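Local coordinates for ochratoxinase (Aspergillus niger, PDB 4C65), which hydrolyses ochratoxin A to ochratoxin alpha and L-phenylalanine, acting as a zinc-dependent carboxypeptidase of the amidohydrolase superfamily with specific activity for C-terminal aromatic amino acids, at residues A[124-129]-A[134-139]; A[95-100]-A[337-342]; A[109-114]-A[388-393]; A[64-69]-A[378-383]; A[194-197]-A[202-205]. All blocks are in the same frame, centred on the assembly; numbering follows the deposited sequence. Where two conformers were deposited one is given.

Contact 1: residues A[124-129]-A[134-139]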
# COMPACT_ATOMS: atom_id res chain seq x y z
N LYS A 124 -12.25 -30.01 -2.29
CA LYS A 124 -13.57 -29.50 -2.59
C LYS A 124 -14.11 -30.06 -3.90
O LYS A 124 -15.31 -30.29 -4.00
CB LYS A 124 -13.57 -28.00 -2.70
CG LYS A 124 -13.34 -27.31 -1.39
CD LYS A 124 -13.10 -25.82 -1.61
CE LYS A 124 -14.07 -25.02 -0.78
NZ LYS A 124 -13.33 -24.08 0.08
N ALA A 125 -13.24 -30.25 -4.89
CA ALA A 125 -13.68 -30.78 -6.16
C ALA A 125 -13.90 -32.30 -6.07
O ALA A 125 -14.61 -32.88 -6.91
CB ALA A 125 -12.70 -30.42 -7.24
N ILE A 126 -13.27 -32.95 -5.11
CA ILE A 126 -13.48 -34.39 -4.90
C ILE A 126 -14.78 -34.57 -4.13
O ILE A 126 -15.63 -35.37 -4.51
CB ILE A 126 -12.33 -35.01 -4.09
CG1 ILE A 126 -11.03 -34.97 -4.87
CG2 ILE A 126 -12.66 -36.45 -3.74
CD1 ILE A 126 -9.82 -35.40 -4.09
N ASN A 127 -14.97 -33.77 -3.09
CA ASN A 127 -16.15 -33.87 -2.23
C ASN A 127 -17.43 -33.44 -2.90
O ASN A 127 -18.48 -33.91 -2.51
CB ASN A 127 -15.95 -33.08 -0.93
CG ASN A 127 -14.89 -33.70 -0.05
OD1 ASN A 127 -14.75 -34.90 -0.01
ND2 ASN A 127 -14.11 -32.88 0.62
N ASP A 128 -17.40 -32.56 -3.89
CA ASP A 128 -18.63 -32.28 -4.64
C ASP A 128 -18.82 -33.24 -5.81
O ASP A 128 -19.74 -33.07 -6.60
CB ASP A 128 -18.74 -30.81 -5.07
CG ASP A 128 -17.75 -30.41 -6.18
OD1 ASP A 128 -17.03 -31.25 -6.73
OD2 ASP A 128 -17.67 -29.20 -6.46
N GLY A 129 -17.95 -34.23 -5.94
CA GLY A 129 -18.08 -35.23 -7.00
C GLY A 129 -17.68 -34.79 -8.42
O GLY A 129 -17.85 -35.56 -9.35
N PRO A 134 -8.43 -39.70 -3.52
CA PRO A 134 -8.45 -40.17 -2.15
C PRO A 134 -9.08 -39.15 -1.21
O PRO A 134 -9.31 -38.00 -1.59
CB PRO A 134 -6.98 -40.33 -1.80
CG PRO A 134 -6.23 -40.09 -3.06
CD PRO A 134 -7.10 -39.38 -4.01
N ASN A 135 -9.42 -39.61 -0.00
CA ASN A 135 -9.66 -38.71 1.08
C ASN A 135 -8.41 -37.89 1.23
O ASN A 135 -7.31 -38.46 1.32
CB ASN A 135 -9.92 -39.48 2.36
CG ASN A 135 -11.25 -40.20 2.34
OD1 ASN A 135 -12.29 -39.56 2.38
ND2 ASN A 135 -11.22 -41.52 2.29
N VAL A 136 -8.55 -36.57 1.23
CA VAL A 136 -7.40 -35.70 1.38
C VAL A 136 -7.41 -35.03 2.76
O VAL A 136 -8.37 -34.38 3.14
CB VAL A 136 -7.36 -34.62 0.28
CG1 VAL A 136 -6.17 -33.67 0.49
CG2 VAL A 136 -7.27 -35.27 -1.09
N TYR A 137 -6.35 -35.25 3.53
CA TYR A 137 -6.13 -34.53 4.76
C TYR A 137 -4.96 -33.61 4.49
O TYR A 137 -3.82 -34.06 4.34
CB TYR A 137 -5.82 -35.48 5.92
CG TYR A 137 -6.87 -36.50 6.13
CD1 TYR A 137 -6.89 -37.65 5.37
CD2 TYR A 137 -7.84 -36.33 7.09
CE1 TYR A 137 -7.88 -38.62 5.56
CE2 TYR A 137 -8.84 -37.27 7.28
CZ TYR A 137 -8.85 -38.42 6.51
OH TYR A 137 -9.83 -39.36 6.71
N SER A 138 -5.23 -32.31 4.42
CA SER A 138 -4.25 -31.36 3.98
C SER A 138 -3.82 -30.44 5.11
O SER A 138 -4.60 -30.09 5.98
CB SER A 138 -4.80 -30.53 2.81
OG SER A 138 -3.86 -29.58 2.35
N SER A 139 -2.55 -30.05 5.07
CA SER A 139 -1.98 -29.08 5.98
C SER A 139 -2.25 -27.64 5.51
O SER A 139 -2.00 -26.67 6.25
CB SER A 139 -0.48 -29.29 6.05
OG SER A 139 0.06 -29.15 4.75
O HOH W 1 -12.71 -37.59 0.02
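Ile126 reaches Val136 because its CG1 branch stands opposite its own carbonyl carbon (chi1 -66°) and the chain then runs on extended (chi2 172°), so that CD1 touches the strand. On Val136 the branch that answers is CG2, beside the backbone N, while CG1 is anti to that nitrogen. CD1 of Ile126 comes to 3.9 Å from CG2 of Val136, the two side chains crossing at about a right angle, and it also lies 3.6 Å from the carbonyl O of Pro134. One methyl thus touches both the valine and the carbonyl of Pro134, two residues earlier. A long beta-branched residue suits this place on the helix, whereas a short valine suits the strand, where Ala123 and Phe72 also press on it.

Beside the apolar contact a water joins Asn127 and Asn135: it donates to Asn135 OD1 at 3.1 Å and, weakly, to Asn127 OD1. Past the end of the helix the chain leaves helical geometry at Gly129, with a positive phi of 76°, which a residue without a side chain adopts easily, and Asp128 OD2 forms a salt bridge with Arg96 of a second subunit. Strand 109-114, helix 119-127 and strand 135-138 make a beta-alpha-beta unit, and this helix-on-strand packing is characteristic of such a crossover in the twisted TIM barrel of this amidohydrolase.

Contact 2: residues A[95-100]-A[337-342]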
# COMPACT_ATOMS: atom_id res chain seq x y z
N ALA A 95 -5.68 -28.49 -12.18
CA ALA A 95 -5.93 -29.36 -13.31
C ALA A 95 -5.01 -30.57 -13.21
O ALA A 95 -5.45 -31.70 -13.38
CB ALA A 95 -5.74 -28.60 -14.63
N ARG A 96 -3.73 -30.32 -12.94
CA ARG A 96 -2.74 -31.39 -12.88
C ARG A 96 -3.02 -32.29 -11.70
O ARG A 96 -2.92 -33.53 -11.82
CB ARG A 96 -1.31 -30.83 -12.79
CG ARG A 96 -0.87 -30.07 -14.03
CD ARG A 96 0.64 -30.01 -14.19
NE ARG A 96 1.01 -29.17 -15.32
CZ ARG A 96 1.13 -27.84 -15.29
NH1 ARG A 96 0.99 -27.09 -14.18
NH2 ARG A 96 1.39 -27.22 -16.44
N LEU A 97 -3.38 -31.70 -10.57
CA LEU A 97 -3.71 -32.47 -9.40
C LEU A 97 -4.93 -33.40 -9.59
O LEU A 97 -5.07 -34.40 -8.87
CB LEU A 97 -3.92 -31.54 -8.21
CG LEU A 97 -2.61 -30.89 -7.76
CD1 LEU A 97 -2.89 -29.67 -6.88
CD2 LEU A 97 -1.72 -31.88 -7.02
N ALA A 98 -5.82 -33.06 -10.52
CA ALA A 98 -6.97 -33.87 -10.78
C ALA A 98 -6.56 -35.20 -11.40
O ALA A 98 -7.10 -36.23 -11.02
CB ALA A 98 -7.94 -33.13 -11.72
N ARG A 99 -5.64 -35.17 -12.35
CA ARG A 99 -5.06 -36.37 -12.91
C ARG A 99 -4.38 -37.18 -11.81
O ARG A 99 -4.60 -38.36 -11.71
CB ARG A 99 -4.06 -36.05 -14.01
CG ARG A 99 -3.36 -37.26 -14.59
CD ARG A 99 -4.34 -38.13 -15.38
NE ARG A 99 -3.71 -39.27 -16.04
CZ ARG A 99 -3.06 -39.23 -17.19
NH1 ARG A 99 -2.93 -38.09 -17.86
NH2 ARG A 99 -2.53 -40.34 -17.68
N GLY A 100 -3.56 -36.51 -11.01
CA GLY A 100 -2.84 -37.12 -9.93
C GLY A 100 -3.74 -37.86 -8.96
O GLY A 100 -3.49 -39.00 -8.63
N THR A 337 5.94 -37.00 -2.49
CA THR A 337 5.77 -36.90 -3.93
C THR A 337 4.42 -36.26 -4.28
O THR A 337 3.57 -36.05 -3.42
CB THR A 337 5.89 -38.31 -4.55
OG1 THR A 337 6.01 -38.22 -5.97
CG2 THR A 337 4.69 -39.16 -4.19
N ALA A 338 4.23 -35.96 -5.56
CA ALA A 338 2.96 -35.44 -6.06
C ALA A 338 1.93 -36.56 -6.12
O ALA A 338 2.28 -37.72 -6.30
CB ALA A 338 3.16 -34.85 -7.46
N PRO A 339 0.65 -36.20 -6.00
CA PRO A 339 -0.46 -37.17 -6.20
C PRO A 339 -0.35 -37.95 -7.50
O PRO A 339 -0.00 -37.38 -8.53
CB PRO A 339 -1.69 -36.28 -6.25
CG PRO A 339 -1.32 -35.13 -5.33
CD PRO A 339 0.15 -34.90 -5.53
N GLY A 340 -0.57 -39.26 -7.42
CA GLY A 340 -0.31 -40.16 -8.51
C GLY A 340 1.15 -40.49 -8.70
O GLY A 340 1.53 -41.14 -9.68
N GLY A 341 1.99 -40.06 -7.76
CA GLY A 341 3.41 -40.40 -7.79
C GLY A 341 3.65 -41.84 -7.40
O GLY A 341 2.70 -42.58 -7.11
N PRO A 342 4.92 -42.27 -7.40
CA PRO A 342 5.31 -43.64 -7.15
C PRO A 342 5.25 -44.01 -5.68
O PRO A 342 6.25 -44.40 -5.10
CB PRO A 342 6.74 -43.68 -7.66
CG PRO A 342 7.25 -42.31 -7.39
CD PRO A 342 6.09 -41.41 -7.68
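Leu97 and Pro339 supply the apolar part of this contact. CD2 of Leu97 lies 3.7 Å from CG of Pro339 and almost as near its CD, so a single methyl rests against the CG-CD edge of the pyrrolidine ring. The leucine leaves the helix with CG opposite its carbonyl carbon (chi1 -69°), and its branched end reaches the proline although CB does not aim at the loop. Phe72 touches both side chains. Leucine offers a compact forked end here, and proline a stiff ring whose position is fixed by the backbone.

Close packing on the helix backbone makes up the rest. CB of Pro339 sits 3.7 Å from the carbonyl C of Gly100, while the carbonyl O of Pro339 approaches CA of Gly100 to 3.2 Å. Glycine suits this helix position because that oxygen packs directly on its CA. The nearest CA atoms across the contact, those of Gly100 and Gly340, are only 4.2 Å apart.

The polar bonds hold the loop itself. Ala338 to Gly341 form a type II beta turn, closed by the bond from Gly341 N to Ala338 O at 2.8 Å; Pro339 and Gly340 fill its two central places, where the fixed phi of proline and the positive phi of glycine (77°) fit. Gly340 N lies 3.2 Å from Gly100 O at a poor angle, and its hydrogen bond goes to Tyr112 OH. The turn, in the loop from strand 331-332 to helix 344-354 just after the catalytic Asp336, thus touches both helix 90-106 and strand 109-114.

Contact 3: residues A[109-114]-A[388-393]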
# COMPACT_ATOMS: atom_id res chain seq x y z
N TYR A 109 -4.90 -46.15 -3.52
CA TYR A 109 -4.67 -45.18 -2.48
C TYR A 109 -5.95 -44.39 -2.20
O TYR A 109 -6.34 -43.57 -3.02
CB TYR A 109 -3.47 -44.26 -2.85
CG TYR A 109 -2.14 -44.97 -2.60
CD1 TYR A 109 -1.66 -45.93 -3.50
CD2 TYR A 109 -1.41 -44.71 -1.44
CE1 TYR A 109 -0.48 -46.60 -3.24
CE2 TYR A 109 -0.22 -45.36 -1.19
CZ TYR A 109 0.22 -46.33 -2.09
OH TYR A 109 1.42 -46.98 -1.84
N THR A 110 -6.59 -44.68 -1.06
CA THR A 110 -7.85 -44.07 -0.72
C THR A 110 -7.73 -42.91 0.29
O THR A 110 -8.71 -42.23 0.58
CB THR A 110 -8.84 -45.13 -0.22
OG1 THR A 110 -8.32 -45.80 0.92
CG2 THR A 110 -9.11 -46.15 -1.30
N SER A 111 -6.54 -42.71 0.83
CA SER A 111 -6.26 -41.56 1.67
C SER A 111 -4.85 -41.02 1.41
O SER A 111 -3.91 -41.79 1.25
CB SER A 111 -6.43 -41.89 3.17
OG SER A 111 -7.80 -42.06 3.53
N TYR A 112 -4.75 -39.70 1.40
CA TYR A 112 -3.52 -38.98 1.26
C TYR A 112 -3.44 -37.90 2.36
O TYR A 112 -4.40 -37.22 2.62
CB TYR A 112 -3.52 -38.25 -0.07
CG TYR A 112 -2.93 -38.94 -1.29
CD1 TYR A 112 -2.25 -40.15 -1.21
CD2 TYR A 112 -3.01 -38.31 -2.54
CE1 TYR A 112 -1.70 -40.71 -2.36
CE2 TYR A 112 -2.45 -38.86 -3.66
CZ TYR A 112 -1.82 -40.07 -3.58
OH TYR A 112 -1.26 -40.58 -4.71
N ARG A 113 -2.27 -37.77 2.99
CA ARG A 113 -1.96 -36.60 3.80
C ARG A 113 -1.07 -35.66 3.00
O ARG A 113 0.11 -35.95 2.76
CB ARG A 113 -1.31 -36.99 5.13
CG ARG A 113 -1.27 -35.83 6.13
CD ARG A 113 -0.64 -36.23 7.45
NE ARG A 113 0.75 -36.64 7.29
CZ ARG A 113 1.66 -36.71 8.26
NH1 ARG A 113 1.35 -36.38 9.51
NH2 ARG A 113 2.89 -37.10 7.98
N ASP A 114 -1.67 -34.55 2.57
CA ASP A 114 -1.01 -33.47 1.86
C ASP A 114 -0.31 -32.58 2.89
O ASP A 114 -0.95 -32.09 3.82
CB ASP A 114 -2.05 -32.65 1.10
CG ASP A 114 -1.51 -31.39 0.52
OD1 ASP A 114 -0.35 -31.37 0.07
OD2 ASP A 114 -2.27 -30.42 0.44
N GLU A 388 -14.54 -47.36 8.25
CA GLU A 388 -14.96 -46.84 6.95
C GLU A 388 -14.61 -47.83 5.83
O GLU A 388 -13.56 -48.45 5.85
CB GLU A 388 -14.31 -45.49 6.64
CG GLU A 388 -14.70 -44.39 7.60
CD GLU A 388 -14.86 -43.03 6.96
OE1 GLU A 388 -14.09 -42.63 6.03
OE2 GLU A 388 -15.80 -42.35 7.39
N ALA A 389 -15.52 -47.95 4.87
CA ALA A 389 -15.37 -48.91 3.77
C ALA A 389 -14.45 -48.39 2.69
O ALA A 389 -14.87 -48.12 1.58
CB ALA A 389 -16.75 -49.26 3.20
N ASP A 390 -13.18 -48.25 3.05
CA ASP A 390 -12.08 -47.95 2.12
C ASP A 390 -11.32 -49.28 1.94
O ASP A 390 -10.60 -49.72 2.85
CB ASP A 390 -11.15 -46.89 2.68
CG ASP A 390 -11.79 -45.52 2.76
OD1 ASP A 390 -13.03 -45.42 2.52
OD2 ASP A 390 -11.07 -44.54 3.00
N VAL A 391 -11.55 -49.94 0.80
CA VAL A 391 -11.21 -51.35 0.66
C VAL A 391 -10.69 -51.55 -0.73
O VAL A 391 -11.27 -51.01 -1.69
CB VAL A 391 -12.45 -52.27 0.89
CG1 VAL A 391 -12.09 -53.74 0.80
CG2 VAL A 391 -13.10 -51.98 2.24
N ILE A 392 -9.60 -52.29 -0.86
CA ILE A 392 -9.10 -52.61 -2.20
C ILE A 392 -8.90 -54.12 -2.38
O ILE A 392 -8.61 -54.85 -1.42
CB ILE A 392 -7.81 -51.85 -2.53
CG1 ILE A 392 -6.66 -52.20 -1.58
CG2 ILE A 392 -8.08 -50.35 -2.51
CD1 ILE A 392 -5.30 -51.68 -2.01
N ALA A 393 -9.06 -54.55 -3.62
CA ALA A 393 -8.84 -55.94 -3.97
C ALA A 393 -7.64 -56.05 -4.88
O ALA A 393 -7.43 -55.20 -5.75
CB ALA A 393 -10.06 -56.54 -4.64
O HOH W 2 -8.40 -44.75 3.11
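A single water links Ser111 to Asp390 across this contact, where the two segments make no direct hydrogen bond. It donates to Asp390 OD2 at 2.7 Å and also binds Ser111 OG at 2.8 Å; its approach to Thr110 OG1 is too short to be trusted as a bond. The hydroxyl of Thr110 lies between its backbone N and carbonyl carbon (chi1 59°), which sets OG1 against the aspartate, 3.5 Å from Asp390 CB. Threonine and aspartate run antiparallel alongside one another. Ser111 OG remains 4.1 Å from Asp390 OD2, a separation the water spans.

The apolar branch of the threonine serves another part of the contact: its CG2 meets CG2 of Ile392 loosely, at 4.5 Å. Threonine suits this place because it offers a hydroxyl to the polar cluster and a methyl to the isoleucine, while the small serine allows Trp66 and Tyr137 to pack beside it. Strand 109-114 belongs to the barrel, and strand 391-394 reaches it through strand 60-67, which pairs with both.

The other carboxylate oxygen, Asp390 OD1, accepts from Gly417 N, and Lys416 and Asn135 pack against the same side chain. With one oxygen taking a backbone N-H and the other a water proton, the buried carboxylate has a donor at each oxygen, an environment that would probably favour its ionised form.

Contact 4: residues A[64-69]-A[378-383]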
# COMPACT_ATOMS: atom_id res chain seq x y z
N GLY A 64 -7.80 -49.91 1.96
CA GLY A 64 -7.24 -48.91 1.04
C GLY A 64 -5.95 -48.30 1.62
O GLY A 64 -5.84 -48.12 2.83
N LEU A 65 -5.00 -48.00 0.74
CA LEU A 65 -3.68 -47.56 1.16
C LEU A 65 -3.64 -46.06 1.46
O LEU A 65 -4.34 -45.28 0.82
CB LEU A 65 -2.67 -47.89 0.08
CG LEU A 65 -2.38 -49.37 -0.14
CD1 LEU A 65 -1.76 -49.58 -1.51
CD2 LEU A 65 -1.46 -49.87 0.98
N TRP A 66 -2.82 -45.70 2.44
CA TRP A 66 -2.54 -44.31 2.78
C TRP A 66 -1.12 -43.95 2.34
O TRP A 66 -0.22 -44.78 2.36
CB TRP A 66 -2.56 -44.08 4.27
CG TRP A 66 -3.89 -43.94 4.89
CD1 TRP A 66 -4.87 -44.86 4.93
CD2 TRP A 66 -4.36 -42.82 5.65
NE1 TRP A 66 -5.96 -44.37 5.63
CE2 TRP A 66 -5.66 -43.12 6.08
CE3 TRP A 66 -3.81 -41.59 6.00
CZ2 TRP A 66 -6.42 -42.22 6.81
CZ3 TRP A 66 -4.56 -40.71 6.75
CH2 TRP A 66 -5.86 -41.04 7.16
N ASP A 67 -0.94 -42.71 1.88
CA ASP A 67 0.37 -42.12 1.89
C ASP A 67 0.32 -40.88 2.74
O ASP A 67 -0.52 -40.00 2.52
CB ASP A 67 0.87 -41.80 0.50
CG ASP A 67 2.38 -41.57 0.48
OD1 ASP A 67 2.82 -40.46 0.90
OD2 ASP A 67 3.09 -42.51 0.07
N CYS A 68 1.22 -40.82 3.72
CA CYS A 68 1.19 -39.77 4.72
C CYS A 68 2.11 -38.60 4.44
O CYS A 68 2.28 -37.73 5.30
CB CYS A 68 1.51 -40.37 6.07
SG CYS A 68 0.32 -41.64 6.57
N HIS A 69 2.72 -38.58 3.27
CA HIS A 69 3.55 -37.46 2.89
C HIS A 69 3.44 -37.10 1.41
O HIS A 69 4.32 -37.42 0.63
CB HIS A 69 5.01 -37.70 3.26
CG HIS A 69 5.81 -36.43 3.33
ND1 HIS A 69 6.60 -36.11 4.41
CD2 HIS A 69 5.87 -35.36 2.50
CE1 HIS A 69 7.14 -34.93 4.22
NE2 HIS A 69 6.72 -34.45 3.08
N PRO A 378 -11.07 -40.57 10.95
CA PRO A 378 -12.19 -41.43 11.29
C PRO A 378 -11.65 -42.82 11.68
O PRO A 378 -10.43 -43.03 11.69
CB PRO A 378 -13.01 -41.46 10.00
CG PRO A 378 -12.04 -41.20 8.92
CD PRO A 378 -10.96 -40.33 9.50
N LEU A 379 -12.53 -43.75 12.02
CA LEU A 379 -12.14 -45.14 12.15
C LEU A 379 -11.92 -45.68 10.76
O LEU A 379 -12.88 -45.94 10.06
CB LEU A 379 -13.23 -45.95 12.88
CG LEU A 379 -13.39 -45.64 14.37
CD1 LEU A 379 -14.48 -46.53 14.96
CD2 LEU A 379 -12.07 -45.81 15.14
N THR A 380 -10.67 -45.83 10.37
CA THR A 380 -10.34 -46.30 9.05
C THR A 380 -8.96 -46.96 9.02
O THR A 380 -8.30 -47.08 10.04
CB THR A 380 -10.43 -45.16 8.03
OG1 THR A 380 -10.36 -45.69 6.71
CG2 THR A 380 -9.30 -44.14 8.21
N GLY A 381 -8.53 -47.43 7.86
CA GLY A 381 -7.23 -48.09 7.73
C GLY A 381 -7.18 -49.54 8.21
O GLY A 381 -6.12 -50.16 8.17
N GLN A 382 -8.34 -50.09 8.58
CA GLN A 382 -8.46 -51.50 8.89
C GLN A 382 -9.76 -52.11 8.38
O GLN A 382 -10.79 -51.42 8.32
CB GLN A 382 -8.43 -51.72 10.39
CG GLN A 382 -7.15 -51.29 11.03
CD GLN A 382 -7.20 -51.55 12.51
OE1 GLN A 382 -7.34 -52.67 12.95
NE2 GLN A 382 -7.03 -50.50 13.29
N LEU A 383 -9.70 -53.39 7.99
CA LEU A 383 -10.88 -54.13 7.59
C LEU A 383 -11.49 -54.69 8.88
O LEU A 383 -11.20 -55.81 9.27
CB LEU A 383 -10.56 -55.24 6.57
CG LEU A 383 -9.98 -54.82 5.22
CD1 LEU A 383 -10.02 -55.99 4.26
CD2 LEU A 383 -10.68 -53.61 4.58
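Residues 65-67 run as an extended strand that turns a corner at Cys68, while residues 378-383 form an irregular loop whose chain bends at Gly381, where phi is positive. The strand is part of the twisted TIM barrel of the amidohydrolase fold, and the loop comes between helix 358-365 and strand 391-394.

Trp66 carries the contact from the strand. Its first torsion, with CG opposite the carbonyl carbon, places the indole beside the loop, and its CZ2 edge meets Thr380. The threonine answers with a methyl: CG2 lies at the edge of the ring and near its plane, 3.7 Å from CZ2 of Trp66. Farther round, CA of Gly381 stands obliquely 4.5 Å from NE1 of Trp66. The broad tryptophan spans from strand to loop, threonine brings a small apolar branch to the ring edge, and glycine readily takes the positive phi of the bend. Tyr137 lies against the indole with its ring at about 15° to it, and Ser111 also packs there.

Beyond the corner the chain leads on to the metal site, where His69 is a ligand of the first zinc and its ND1 bonds to Glu264 OE1. An Asx turn braces this bend: the backbone N of His69 donates to Asp67 OD1 at 3.0 Å, with an N-H...O angle of 158°, meeting that oxygen on its anti side and 30° out of the carboxylate plane.

Contact 5: residues A[194-197]-A[202-205]; sequences LQIR and VIKV
The helical residues 194-197 and the strand that holds residues 203-205 lie with their backbones well apart: the CA atoms of Gln195 and Ile203 are 7.6 Å from each other, and those of Ile196 and Val202 8.3 Å. Side chains fill that separation. Ile203 sends its CG1 branch out opposite its carbonyl carbon (chi1 -60°), and a second bend at chi2 (-63°) brings CD1 against the helix. That methyl sits 3.9 Å from CB of Gln195 and, more loosely, 4.4 Å from CD1 of Ile196.

Only the aliphatic root of the glutamine meets the strand. Its chain bends at chi2 (-32°) and leads the amide away, where OE1 accepts from Ala141 N and NE2 donates to Ala191 O, so a polar residue can sit in a buried place with both ends of its amide engaged. Helix followed by strand is the repeating step of a TIM barrel, and here helix 185-198 runs into strand 203-206, a strand that pairs in parallel with strand 242-246 of the barrel.

Isoleucine suits its place at Ile203 because its long branch reaches the helix while the residue also packs against Ile231 and Ala235 of helix 225-237. The next residue, Lys204, belongs to the active site and binds both zinc ions. From helix 185-198, Arg197 makes a salt bridge with Asp151 of a third subunit.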
# COMPACT_ATOMS: atom_id res chain seq x y z
N LEU A 194 -4.77 -19.52 9.45
CA LEU A 194 -5.05 -19.41 8.02
C LEU A 194 -5.13 -20.78 7.34
O LEU A 194 -5.85 -20.93 6.35
CB LEU A 194 -3.99 -18.57 7.34
CG LEU A 194 -4.05 -17.06 7.54
CD1 LEU A 194 -2.74 -16.44 7.09
CD2 LEU A 194 -5.19 -16.44 6.76
N GLN A 195 -4.43 -21.78 7.85
CA GLN A 195 -4.56 -23.12 7.26
C GLN A 195 -5.87 -23.75 7.69
O GLN A 195 -6.59 -24.33 6.87
CB GLN A 195 -3.38 -24.01 7.63
CG GLN A 195 -2.02 -23.39 7.38
CD GLN A 195 -1.99 -22.46 6.18
OE1 GLN A 195 -2.41 -22.82 5.08
NE2 GLN A 195 -1.40 -21.27 6.37
N ILE A 196 -6.19 -23.65 8.98
CA ILE A 196 -7.48 -24.16 9.46
C ILE A 196 -8.61 -23.51 8.65
O ILE A 196 -9.58 -24.18 8.29
CB ILE A 196 -7.72 -23.85 10.94
CG1 ILE A 196 -6.64 -24.50 11.82
CG2 ILE A 196 -9.09 -24.31 11.36
CD1 ILE A 196 -6.71 -26.01 11.86
N ARG A 197 -8.46 -22.22 8.39
CA ARG A 197 -9.43 -21.46 7.58
C ARG A 197 -9.77 -22.15 6.25
O ARG A 197 -10.93 -22.17 5.87
CB ARG A 197 -8.94 -20.07 7.29
CG ARG A 197 -10.00 -19.12 6.76
CD ARG A 197 -9.42 -17.74 6.60
NE ARG A 197 -10.46 -16.78 6.33
CZ ARG A 197 -11.10 -16.63 5.19
NH1 ARG A 197 -10.74 -17.29 4.10
NH2 ARG A 197 -12.08 -15.78 5.13
N VAL A 202 -4.50 -31.13 9.17
CA VAL A 202 -3.26 -31.30 9.88
C VAL A 202 -2.49 -29.99 9.77
O VAL A 202 -2.79 -29.16 8.91
CB VAL A 202 -2.47 -32.50 9.33
CG1 VAL A 202 -1.97 -32.26 7.91
CG2 VAL A 202 -1.29 -32.84 10.25
N ILE A 203 -1.49 -29.79 10.63
CA ILE A 203 -0.56 -28.67 10.47
C ILE A 203 0.85 -29.17 10.23
O ILE A 203 1.32 -30.09 10.90
CB ILE A 203 -0.60 -27.70 11.68
CG1 ILE A 203 -1.99 -27.10 11.86
CG2 ILE A 203 0.41 -26.55 11.50
CD1 ILE A 203 -2.47 -26.25 10.70
N LYS A 204 1.53 -28.56 9.26
CA LYS A 204 2.92 -28.92 8.93
C LYS A 204 3.86 -27.76 9.18
O LYS A 204 3.64 -26.67 8.68
CB LYS A 204 3.00 -29.37 7.47
CG LYS A 204 4.36 -29.31 6.80
CD LYS A 204 5.21 -30.54 6.97
CE LYS A 204 6.33 -30.29 5.91
NZ LYS A 204 6.02 -30.14 4.42
N VAL A 205 4.97 -28.03 9.90
CA VAL A 205 6.04 -27.03 10.11
C VAL A 205 7.37 -27.53 9.56
O VAL A 205 7.60 -28.74 9.47
CB VAL A 205 6.29 -26.70 11.59
CG1 VAL A 205 5.05 -26.09 12.18
CG2 VAL A 205 6.69 -27.92 12.40

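Overall arrangement
Four of the five contacts gather about the first strands of the barrel. Contacts 3 and 4 are closest, with centres 5 Å apart, and share the mixed sheet in which strand 60-67 pairs with both 109-114 and 391-394; along the chain both open before either is completed. Contact 1 adds the neighbouring strand 135-138, its centre about 12 Å from that of contact 3. Contact 2, about 15 Å from contact 3 centre to centre, ties the loop after the catalytic Asp336 to helix 90-106. Contact 5 follows contact 1 along the chain. Contacts 2, 3 and 4 thus join sequence-distant segments in the barrel, while His69 and Lys204 place contacts 4 and 5 on segments reaching the metals. Contacts 1 and 2 touch a second subunit, contact 5 a third.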